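Local coordinates for protein phenolic acid decarboxylase (PDB 7AE5) that catalyses, as an oxygen-sensitive prenylated-FMN enzyme of the UbiD family, the reversible non-oxidative decarboxylation of 4-hydroxybenzoate and 3,4-dihydroxybenzoate, at residues L93-D98 / L234-P239; A342-Y347 / D393-E398; E18-R23 / W71-L76. One frame throughout, in Å; residues are numbered along the deposited sequence.

Interaction 1. Residues L93-D98 / L234-P239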
loop_
_atom_site.group_PDB
_atom_site.type_symbol
_atom_site.label_atom_id
_atom_site.label_comp_id
_atom_site.label_asym_id
_atom_site.label_seq_id
_atom_site.Cartn_x
_atom_site.Cartn_y
_atom_site.Cartn_z
ATOM N N LEU C 93 20.372 -15.168 32.917
ATOM C CA LEU C 93 19.405 -14.291 33.571
ATOM C C LEU C 93 18.019 -14.917 33.605
ATOM O O LEU C 93 17.310 -14.820 34.615
ATOM C CB LEU C 93 19.368 -12.936 32.863
ATOM C CG LEU C 93 20.221 -11.849 33.504
ATOM C CD1 LEU C 93 19.871 -10.491 32.941
ATOM C CD2 LEU C 93 19.920 -11.867 34.993
ATOM N N ASN C 94 17.612 -15.560 32.510
ATOM C CA ASN C 94 16.297 -16.191 32.472
ATOM C C ASN C 94 16.220 -17.364 33.442
ATOM O O ASN C 94 15.169 -17.606 34.049
ATOM C CB ASN C 94 15.978 -16.647 31.049
ATOM C CG ASN C 94 14.648 -17.362 30.953
ATOM O OD1 ASN C 94 13.598 -16.782 31.225
ATOM N ND2 ASN C 94 14.685 -18.632 30.567
ATOM N N ARG C 95 17.320 -18.101 33.602
ATOM C CA ARG C 95 17.324 -19.237 34.518
ATOM C C ARG C 95 17.192 -18.782 35.968
ATOM O O ARG C 95 16.523 -19.442 36.771
ATOM C CB ARG C 95 18.600 -20.057 34.322
ATOM C CG ARG C 95 18.669 -21.322 35.163
ATOM C CD ARG C 95 20.060 -21.938 35.120
ATOM N NE ARG C 95 21.047 -21.098 35.787
ATOM C CZ ARG C 95 21.218 -21.040 37.100
ATOM N NH1 ARG C 95 20.486 -21.770 37.926
ATOM N NH2 ARG C 95 22.147 -20.230 37.599
ATOM N N ARG C 96 17.811 -17.655 36.319
ATOM C CA ARG C 96 17.776 -17.149 37.686
ATOM C C ARG C 96 16.531 -16.324 37.991
ATOM O O ARG C 96 16.288 -16.022 39.164
ATOM C CB ARG C 96 19.014 -16.289 37.962
ATOM C CG ARG C 96 20.345 -16.950 37.637
ATOM C CD ARG C 96 21.510 -16.164 38.227
ATOM N NE ARG C 96 22.801 -16.665 37.770
ATOM C CZ ARG C 96 23.936 -15.978 37.819
ATOM N NH1 ARG C 96 23.978 -14.748 38.304
ATOM N NH2 ARG C 96 25.054 -16.538 37.368
ATOM N N TRP C 97 15.739 -15.975 36.972
ATOM C CA TRP C 97 14.740 -14.919 37.117
ATOM C C TRP C 97 13.701 -15.242 38.185
ATOM O O TRP C 97 13.304 -14.361 38.957
ATOM C CB TRP C 97 14.052 -14.662 35.775
ATOM C CG TRP C 97 13.397 -13.311 35.684
ATOM C CD1 TRP C 97 12.074 -13.033 35.860
ATOM C CD2 TRP C 97 14.034 -12.058 35.400
ATOM N NE1 TRP C 97 11.845 -11.689 35.701
ATOM C CE2 TRP C 97 13.032 -11.066 35.418
ATOM C CE3 TRP C 97 15.353 -11.677 35.130
ATOM C CZ2 TRP C 97 13.305 -9.722 35.179
ATOM C CZ3 TRP C 97 15.622 -10.342 34.894
ATOM C CH2 TRP C 97 14.602 -9.381 34.919
ATOM N N ASP C 98 13.239 -16.490 38.244
ATOM C CA ASP C 98 12.083 -16.843 39.058
ATOM C C ASP C 98 12.447 -17.591 40.336
ATOM O O ASP C 98 11.552 -18.108 41.011
ATOM C CB ASP C 98 11.097 -17.673 38.232
ATOM C CG ASP C 98 10.230 -16.816 37.326
ATOM O OD1 ASP C 98 10.097 -15.604 37.602
ATOM O OD2 ASP C 98 9.678 -17.353 36.342
ATOM N N LEU C 234 18.757 -13.181 41.552
ATOM C CA LEU C 234 19.762 -12.940 40.525
ATOM C C LEU C 234 21.155 -13.364 40.972
ATOM O O LEU C 234 22.036 -13.542 40.124
ATOM C CB LEU C 234 19.765 -11.465 40.128
ATOM C CG LEU C 234 18.431 -10.908 39.629
ATOM C CD1 LEU C 234 18.609 -9.494 39.102
ATOM C CD2 LEU C 234 17.836 -11.812 38.558
ATOM N N GLN C 235 21.374 -13.525 42.277
ATOM C CA GLN C 235 22.626 -14.046 42.804
ATOM C C GLN C 235 22.612 -15.564 42.933
ATOM O O GLN C 235 23.346 -16.117 43.762
ATOM C CB GLN C 235 22.940 -13.402 44.157
ATOM C CG GLN C 235 23.099 -11.891 44.093
ATOM C CD GLN C 235 23.543 -11.288 45.411
ATOM O OE1 GLN C 235 24.404 -10.409 45.444
ATOM N NE2 GLN C 235 22.957 -11.757 46.507
ATOM N N ASP C 236 21.780 -16.243 42.137
ATOM C CA ASP C 236 21.698 -17.702 42.107
ATOM C C ASP C 236 21.332 -18.285 43.470
ATOM O O ASP C 236 21.791 -19.368 43.838
ATOM C CB ASP C 236 23.000 -18.322 41.590
ATOM C CG ASP C 236 22.758 -19.515 40.686
ATOM O OD1 ASP C 236 23.740 -20.184 40.306
ATOM O OD2 ASP C 236 21.582 -19.782 40.356
ATOM N N GLY C 237 20.500 -17.574 44.228
ATOM C CA GLY C 237 20.009 -18.082 45.492
ATOM C C GLY C 237 20.826 -17.715 46.709
ATOM O O GLY C 237 20.749 -18.420 47.721
ATOM N N VAL C 238 21.601 -16.641 46.650
ATOM C CA VAL C 238 22.404 -16.173 47.775
ATOM C C VAL C 238 21.778 -14.882 48.292
ATOM O O VAL C 238 21.759 -13.878 47.567
ATOM C CB VAL C 238 23.873 -15.956 47.377
ATOM C CG1 VAL C 238 24.646 -15.334 48.531
ATOM C CG2 VAL C 238 24.506 -17.273 46.954
ATOM N N PRO C 239 21.261 -14.857 49.519
ATOM C CA PRO C 239 20.599 -13.645 50.013
ATOM C C PRO C 239 21.573 -12.487 50.153
ATOM O O PRO C 239 22.764 -12.670 50.411
ATOM C CB PRO C 239 20.044 -14.072 51.379
ATOM C CG PRO C 239 20.043 -15.571 51.354
ATOM C CD PRO C 239 21.204 -15.957 50.494
#

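Interaction 2. Residues A342-Y347 / D393-E398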
loop_
_atom_site.group_PDB
_atom_site.type_symbol
_atom_site.label_atom_id
_atom_site.label_comp_id
_atom_site.label_asym_id
_atom_site.label_seq_id
_atom_site.Cartn_x
_atom_site.Cartn_y
_atom_site.Cartn_z
ATOM N N ALA C 342 14.525 -17.137 21.927
ATOM C CA ALA C 342 15.070 -16.000 22.655
ATOM C C ALA C 342 14.403 -14.720 22.174
ATOM O O ALA C 342 13.923 -14.641 21.039
ATOM C CB ALA C 342 16.590 -15.898 22.484
ATOM N N VAL C 343 14.383 -13.720 23.052
ATOM C CA VAL C 343 13.856 -12.394 22.744
ATOM C C VAL C 343 14.945 -11.374 23.042
ATOM O O VAL C 343 15.463 -11.320 24.165
ATOM C CB VAL C 343 12.580 -12.080 23.542
ATOM C CG1 VAL C 343 12.145 -10.640 23.299
ATOM C CG2 VAL C 343 11.469 -13.045 23.162
ATOM N N ASN C 344 15.294 -10.575 22.037
ATOM C CA ASN C 344 16.249 -9.478 22.171
ATOM C C ASN C 344 15.446 -8.182 22.086
ATOM O O ASN C 344 15.131 -7.706 20.991
ATOM C CB ASN C 344 17.328 -9.563 21.091
ATOM C CG ASN C 344 18.214 -8.325 21.030
ATOM O OD1 ASN C 344 18.131 -7.434 21.873
ATOM N ND2 ASN C 344 19.084 -8.276 20.025
ATOM N N ALA C 345 15.119 -7.614 23.246
ATOM C CA ALA C 345 14.352 -6.376 23.341
ATOM C C ALA C 345 15.186 -5.257 23.961
ATOM O O ALA C 345 14.700 -4.484 24.790
ATOM C CB ALA C 345 13.072 -6.596 24.144
ATOM N N MET C 346 16.447 -5.152 23.550
ATOM C CA MET C 346 17.429 -4.299 24.211
ATOM C C MET C 346 17.495 -2.878 23.666
ATOM O O MET C 346 18.327 -2.095 24.135
ATOM C CB MET C 346 18.824 -4.924 24.096
ATOM C CG MET C 346 18.957 -6.330 24.648
ATOM S SD MET C 346 20.667 -6.904 24.569
ATOM C CE MET C 346 21.276 -5.999 23.143
ATOM N N TYR C 347 16.660 -2.517 22.700
ATOM C CA TYR C 347 16.880 -1.313 21.907
ATOM C C TYR C 347 15.816 -0.270 22.226
ATOM O O TYR C 347 14.653 -0.417 21.835
ATOM C CB TYR C 347 16.910 -1.674 20.426
ATOM C CG TYR C 347 17.926 -2.761 20.158
ATOM C CD1 TYR C 347 19.268 -2.562 20.453
ATOM C CD2 TYR C 347 17.544 -3.992 19.647
ATOM C CE1 TYR C 347 20.203 -3.554 20.228
ATOM C CE2 TYR C 347 18.473 -4.989 19.418
ATOM C CZ TYR C 347 19.800 -4.764 19.711
ATOM O OH TYR C 347 20.726 -5.756 19.487
ATOM N N ASP C 393 21.218 -16.301 16.338
ATOM C CA ASP C 393 21.344 -15.567 17.590
ATOM C C ASP C 393 20.743 -14.180 17.409
ATOM O O ASP C 393 21.310 -13.368 16.667
ATOM C CB ASP C 393 22.818 -15.477 17.998
ATOM C CG ASP C 393 23.028 -14.788 19.341
ATOM O OD1 ASP C 393 22.041 -14.364 19.980
ATOM O OD2 ASP C 393 24.199 -14.671 19.761
ATOM N N PRO C 394 19.615 -13.859 18.053
ATOM C CA PRO C 394 19.010 -12.533 17.860
ATOM C C PRO C 394 19.773 -11.408 18.538
ATOM O O PRO C 394 19.412 -10.239 18.350
ATOM C CB PRO C 394 17.614 -12.699 18.467
ATOM C CG PRO C 394 17.819 -13.702 19.552
ATOM C CD PRO C 394 18.885 -14.657 19.054
ATOM N N PHE C 395 20.801 -11.719 19.324
ATOM C CA PHE C 395 21.667 -10.705 19.907
ATOM C C PHE C 395 22.896 -10.432 19.053
ATOM O O PHE C 395 23.593 -9.438 19.291
ATOM C CB PHE C 395 22.096 -11.129 21.316
ATOM C CG PHE C 395 20.947 -11.317 22.266
ATOM C CD1 PHE C 395 20.442 -10.247 22.985
ATOM C CD2 PHE C 395 20.365 -12.564 22.430
ATOM C CE1 PHE C 395 19.381 -10.418 23.856
ATOM C CE2 PHE C 395 19.306 -12.742 23.298
ATOM C CZ PHE C 395 18.812 -11.668 24.012
ATOM N N ASN C 396 23.179 -11.293 18.076
ATOM C CA ASN C 396 24.269 -11.092 17.126
ATOM C C ASN C 396 23.680 -10.356 15.929
ATOM O O ASN C 396 23.132 -10.960 15.006
ATOM C CB ASN C 396 24.891 -12.425 16.733
ATOM C CG ASN C 396 26.144 -12.268 15.888
ATOM O OD1 ASN C 396 26.193 -11.449 14.969
ATOM N ND2 ASN C 396 27.163 -13.058 16.196
ATOM N N LEU C 397 23.791 -9.025 15.950
ATOM C CA LEU C 397 23.173 -8.215 14.907
ATOM C C LEU C 397 23.764 -8.512 13.533
ATOM O O LEU C 397 23.083 -8.338 12.515
ATOM C CB LEU C 397 23.317 -6.734 15.253
ATOM C CG LEU C 397 22.604 -6.327 16.544
ATOM C CD1 LEU C 397 22.664 -4.825 16.764
ATOM C CD2 LEU C 397 21.162 -6.806 16.502
ATOM N N GLU C 398 25.020 -8.960 13.480
ATOM C CA GLU C 398 25.593 -9.404 12.214
ATOM C C GLU C 398 24.867 -10.637 11.687
ATOM O O GLU C 398 24.690 -10.794 10.473
ATOM C CB GLU C 398 27.088 -9.684 12.385
ATOM C CG GLU C 398 27.930 -8.432 12.575
ATOM C CD GLU C 398 27.920 -7.929 14.008
ATOM O OE1 GLU C 398 28.296 -6.758 14.230
ATOM O OE2 GLU C 398 27.533 -8.701 14.912
#

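Interaction 3. Residues E18-R23 / W71-L76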
loop_
_atom_site.group_PDB
_atom_site.type_symbol
_atom_site.label_atom_id
_atom_site.label_comp_id
_atom_site.label_asym_id
_atom_site.label_seq_id
_atom_site.Cartn_x
_atom_site.Cartn_y
_atom_site.Cartn_z
ATOM N N GLU C 18 40.133 -8.157 35.950
ATOM C CA GLU C 18 39.839 -8.661 34.615
ATOM C C GLU C 18 40.184 -7.665 33.516
ATOM O O GLU C 18 39.930 -7.951 32.342
ATOM C CB GLU C 18 38.360 -9.045 34.514
ATOM C CG GLU C 18 37.928 -10.113 35.507
ATOM C CD GLU C 18 38.408 -11.499 35.127
ATOM O OE1 GLU C 18 38.539 -12.352 36.032
ATOM O OE2 GLU C 18 38.655 -11.738 33.927
ATOM N N GLY C 19 40.753 -6.512 33.862
ATOM C CA GLY C 19 41.091 -5.516 32.866
ATOM C C GLY C 19 39.939 -4.649 32.417
ATOM O O GLY C 19 39.980 -4.110 31.307
ATOM N N GLN C 20 38.909 -4.492 33.248
ATOM C CA GLN C 20 37.721 -3.729 32.892
ATOM C C GLN C 20 37.561 -2.476 33.750
ATOM O O GLN C 20 36.442 -2.006 33.967
ATOM C CB GLN C 20 36.476 -4.610 32.999
ATOM C CG GLN C 20 36.368 -5.647 31.898
ATOM C CD GLN C 20 36.468 -5.034 30.516
ATOM O OE1 GLN C 20 37.344 -5.391 29.729
ATOM N NE2 GLN C 20 35.570 -4.103 30.216
ATOM N N LEU C 21 38.669 -1.921 34.235
ATOM C CA LEU C 21 38.615 -0.707 35.041
ATOM C C LEU C 21 39.894 0.090 34.825
ATOM O O LEU C 21 40.994 -0.468 34.867
ATOM C CB LEU C 21 38.421 -1.037 36.527
ATOM C CG LEU C 21 37.980 0.088 37.470
ATOM C CD1 LEU C 21 37.326 -0.503 38.702
ATOM C CD2 LEU C 21 39.148 0.977 37.884
ATOM N N ILE C 22 39.736 1.392 34.600
ATOM C CA ILE C 22 40.849 2.307 34.377
ATOM C C ILE C 22 40.925 3.277 35.548
ATOM O O ILE C 22 39.896 3.760 36.036
ATOM C CB ILE C 22 40.692 3.066 33.044
ATOM C CG1 ILE C 22 40.639 2.081 31.875
ATOM C CG2 ILE C 22 41.822 4.067 32.852
ATOM C CD1 ILE C 22 41.928 1.326 31.659
ATOM N N ARG C 23 42.144 3.550 36.003
ATOM C CA ARG C 23 42.405 4.521 37.058
ATOM C C ARG C 23 43.029 5.760 36.431
ATOM O O ARG C 23 44.107 5.681 35.833
ATOM C CB ARG C 23 43.329 3.937 38.126
ATOM C CG ARG C 23 42.677 2.891 39.015
ATOM C CD ARG C 23 42.993 3.133 40.482
ATOM N NE ARG C 23 41.999 2.531 41.363
ATOM C CZ ARG C 23 42.084 1.308 41.871
ATOM N NH1 ARG C 23 43.121 0.526 41.620
ATOM N NH2 ARG C 23 41.106 0.861 42.653
ATOM N N TRP C 71 29.258 -5.452 27.865
ATOM C CA TRP C 71 28.853 -6.832 28.085
ATOM C C TRP C 71 29.885 -7.614 28.882
ATOM O O TRP C 71 29.540 -8.638 29.480
ATOM C CB TRP C 71 28.573 -7.517 26.748
ATOM C CG TRP C 71 27.325 -7.003 26.111
ATOM C CD1 TRP C 71 27.216 -6.359 24.913
ATOM C CD2 TRP C 71 26.005 -7.050 26.665
ATOM N NE1 TRP C 71 25.903 -6.028 24.675
ATOM C CE2 TRP C 71 25.141 -6.437 25.738
ATOM C CE3 TRP C 71 25.469 -7.562 27.852
ATOM C CZ2 TRP C 71 23.770 -6.320 25.960
ATOM C CZ3 TRP C 71 24.109 -7.445 28.071
ATOM C CH2 TRP C 71 23.274 -6.831 27.129
ATOM N N GLN C 72 31.137 -7.156 28.907
ATOM C CA GLN C 72 32.120 -7.753 29.802
ATOM C C GLN C 72 31.783 -7.441 31.254
ATOM O O GLN C 72 31.750 -8.341 32.102
ATOM C CB GLN C 72 33.526 -7.257 29.454
ATOM C CG GLN C 72 34.152 -7.921 28.233
ATOM C CD GLN C 72 33.455 -7.548 26.937
ATOM O OE1 GLN C 72 32.867 -6.473 26.821
ATOM N NE2 GLN C 72 33.523 -8.436 25.952
ATOM N N ASN C 73 31.522 -6.166 31.557
ATOM C CA ASN C 73 31.124 -5.786 32.910
ATOM C C ASN C 73 29.798 -6.432 33.293
ATOM O O ASN C 73 29.608 -6.843 34.444
ATOM C CB ASN C 73 31.021 -4.265 33.017
ATOM C CG ASN C 73 32.326 -3.568 32.695
ATOM O OD1 ASN C 73 33.256 -4.178 32.169
ATOM N ND2 ASN C 73 32.397 -2.277 33.000
ATOM N N HIS C 74 28.869 -6.519 32.339
ATOM C CA HIS C 74 27.589 -7.174 32.592
ATOM C C HIS C 74 27.781 -8.651 32.906
ATOM O O HIS C 74 27.137 -9.189 33.816
ATOM C CB HIS C 74 26.673 -6.994 31.381
ATOM C CG HIS C 74 25.230 -7.281 31.655
ATOM N ND1 HIS C 74 24.727 -8.562 31.738
ATOM C CD2 HIS C 74 24.177 -6.451 31.846
ATOM C CE1 HIS C 74 23.428 -8.508 31.977
ATOM N NE2 HIS C 74 23.069 -7.238 32.047
ATOM N N ALA C 75 28.662 -9.324 32.162
ATOM C CA ALA C 75 28.944 -10.730 32.430
ATOM C C ALA C 75 29.521 -10.913 33.827
ATOM O O ALA C 75 29.078 -11.780 34.587
ATOM C CB ALA C 75 29.903 -11.282 31.374
ATOM N N LEU C 76 30.514 -10.093 34.184
ATOM C CA LEU C 76 31.100 -10.180 35.516
ATOM C C LEU C 76 30.087 -9.838 36.597
ATOM O O LEU C 76 30.177 -10.355 37.717
ATOM C CB LEU C 76 32.314 -9.258 35.616
ATOM C CG LEU C 76 33.471 -9.565 34.667
ATOM C CD1 LEU C 76 34.458 -8.411 34.640
ATOM C CD2 LEU C 76 34.166 -10.857 35.068
#

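Interaction 1. Residues L93-D98 / L234-P239
R96 reaches from the last turn of helix 86-96 to the end of helix 227-234, where its NH1 donates to the carbonyl oxygen of L234 (NH1 to O 2.9 Å). The donor lies almost on the extension of that C=O, at 164°, and the oxygen is somewhat tilted from the guanidinium plane. With CG anti to its own carbonyl carbon (chi1 -52°) and the chain extended from CG to NE, R96 passes beside D236, whose CB lies over one guanidinium face. NE of R96 and OD2 of D236 are 4.2 Å apart, so only charge links them, because the oxygen is well out of that plane. The carboxylate is instead gripped by R95: NH2 bonds OD2 of D236 at 2.8 Å and, weakly, OD1 of the same residue at 3.1 Å. The two planes stand 71° apart, and NH2 meets OD2 from above the carboxylate. K99 adds a second salt bridge to OD2, while E92 pairs with both arginines, giving a cluster in which opposite charges interleave. Next to this cluster, CD2 of L234 packs against CD2 of L93 (4.1 Å) and CE3 of W97 (4.2 Å), and helix 211-217 touches the same leucine through L212 and F215. A leucine in place of R96 would probably leave the L234 carbonyl without this donor, and E92 and the carbonyl of L78 without their bonds to the guanidinium. D236, at positive phi, is the C-prime residue of a Schellman motif, its N returning to the carbonyl of A233 and that of G237 to G232. The contact ties a helix C-terminus, capped in the Schellman manner, to the end of helix 86-96.

Interaction 2. Residues A342-Y347 / D393-E398
ND2 of N344 is shared by two oxygens, donating to the carbonyl oxygen of P394 at 2.6 Å and to OH of Y347 at 3.1 Å. Both bonds are nearly straight, and both acceptors lie close to the amide plane, so the group is held against rotation. Its other end is fixed as well: OD1 of N344 accepts from the backbone N of M346, closing an Asx turn within the strand. The amide reaches this position with CG anti to the backbone N (chi1 170°), which also lays it along the ring of F395. Amide and ring planes are 19° apart and stacked, and CB of N344 makes a CH-pi contact over that face, 3.8 Å from the F395 ring centroid. At the edge of the same ring, SD of M346 lies 3.7 Å from CD1 of F395, a Met-aromatic contact. The ring also touches the strand backbone, CZ of F395 lying 3.4 Å from the carbonyl oxygen of V343. CB of A342 packs on CG of P394 at 3.9 Å, while the methyls of L397 close around the hydroxyl end of Y347. The turn D393-N396 is type I, and D393 OD1 holds the amide N of F395 in a second Asx turn. N396 then caps helix 397-407. Strand 340-347 is an outermost strand of its five-stranded sheet in this chain, paired with strand 352-357, whose I354 and S356 also touch P394. F395 extends to F90 of helix 86-96 and L323 of helix 323-336, and L397 packs on L397 of a neighbouring subunit.

Interaction 3. Residues E18-R23 / W71-L76
Between Q20 and N73 the backbones come nearest, with CA atoms 6.9 Å apart, where the connection from helix 8-17 into strand 21-24 passes beside helix 71-77; G19, at positive phi, ends the former helix in a Schellman motif. Q20 carries the contact. Its NE2 donates to OD1 of N73 at 3.0 Å, and the oxygen lies close to the Q20 amide plane although the two amides are turned 68° apart. A bend at chi2 (-54°) brings the Q20 amide round to N73; CB of Q20 is itself 3.4 Å from OD1 of N73. The Q20 amide also rests against CB of Q72, 3.8 Å from NE2. One helical turn along, L76 offers both methyls to the aliphatic stem of E18, with its CD2 3.9 Å from CG of E18, and L15 of helix 8-17 also touches L76.

Each amide has a further partner: NE2 of Q20 also donates to the carbonyl of N47, and ND2 of N73 to that of V67. The one direct polar bond between the segments therefore belongs to a chain of amides and carbonyls, in which buried polar groups are satisfied without formal charge.

In the fold
All three contacts are mostly buried, but interaction 1 has an exposed, charged side, where arginines meet an aspartate beside packed leucine and tryptophan side chains. Interaction 2 relies on a ring and on one amide that donates two hydrogen bonds, and interaction 3 on amides and aliphatic stems. Helix 86-96 unites them: it carries 93-98, its F90 and K87 touch the turn of interaction 2, and Q89 bonds H74 and W71 of helix 71-77. Direct packing adds to this, H74 meeting L93, and W71 meeting M346 across the N- and C-terminal family regions. Interactions 2 and 3 also touch a second subunit, whereas interaction 1 lies entirely within its own chain.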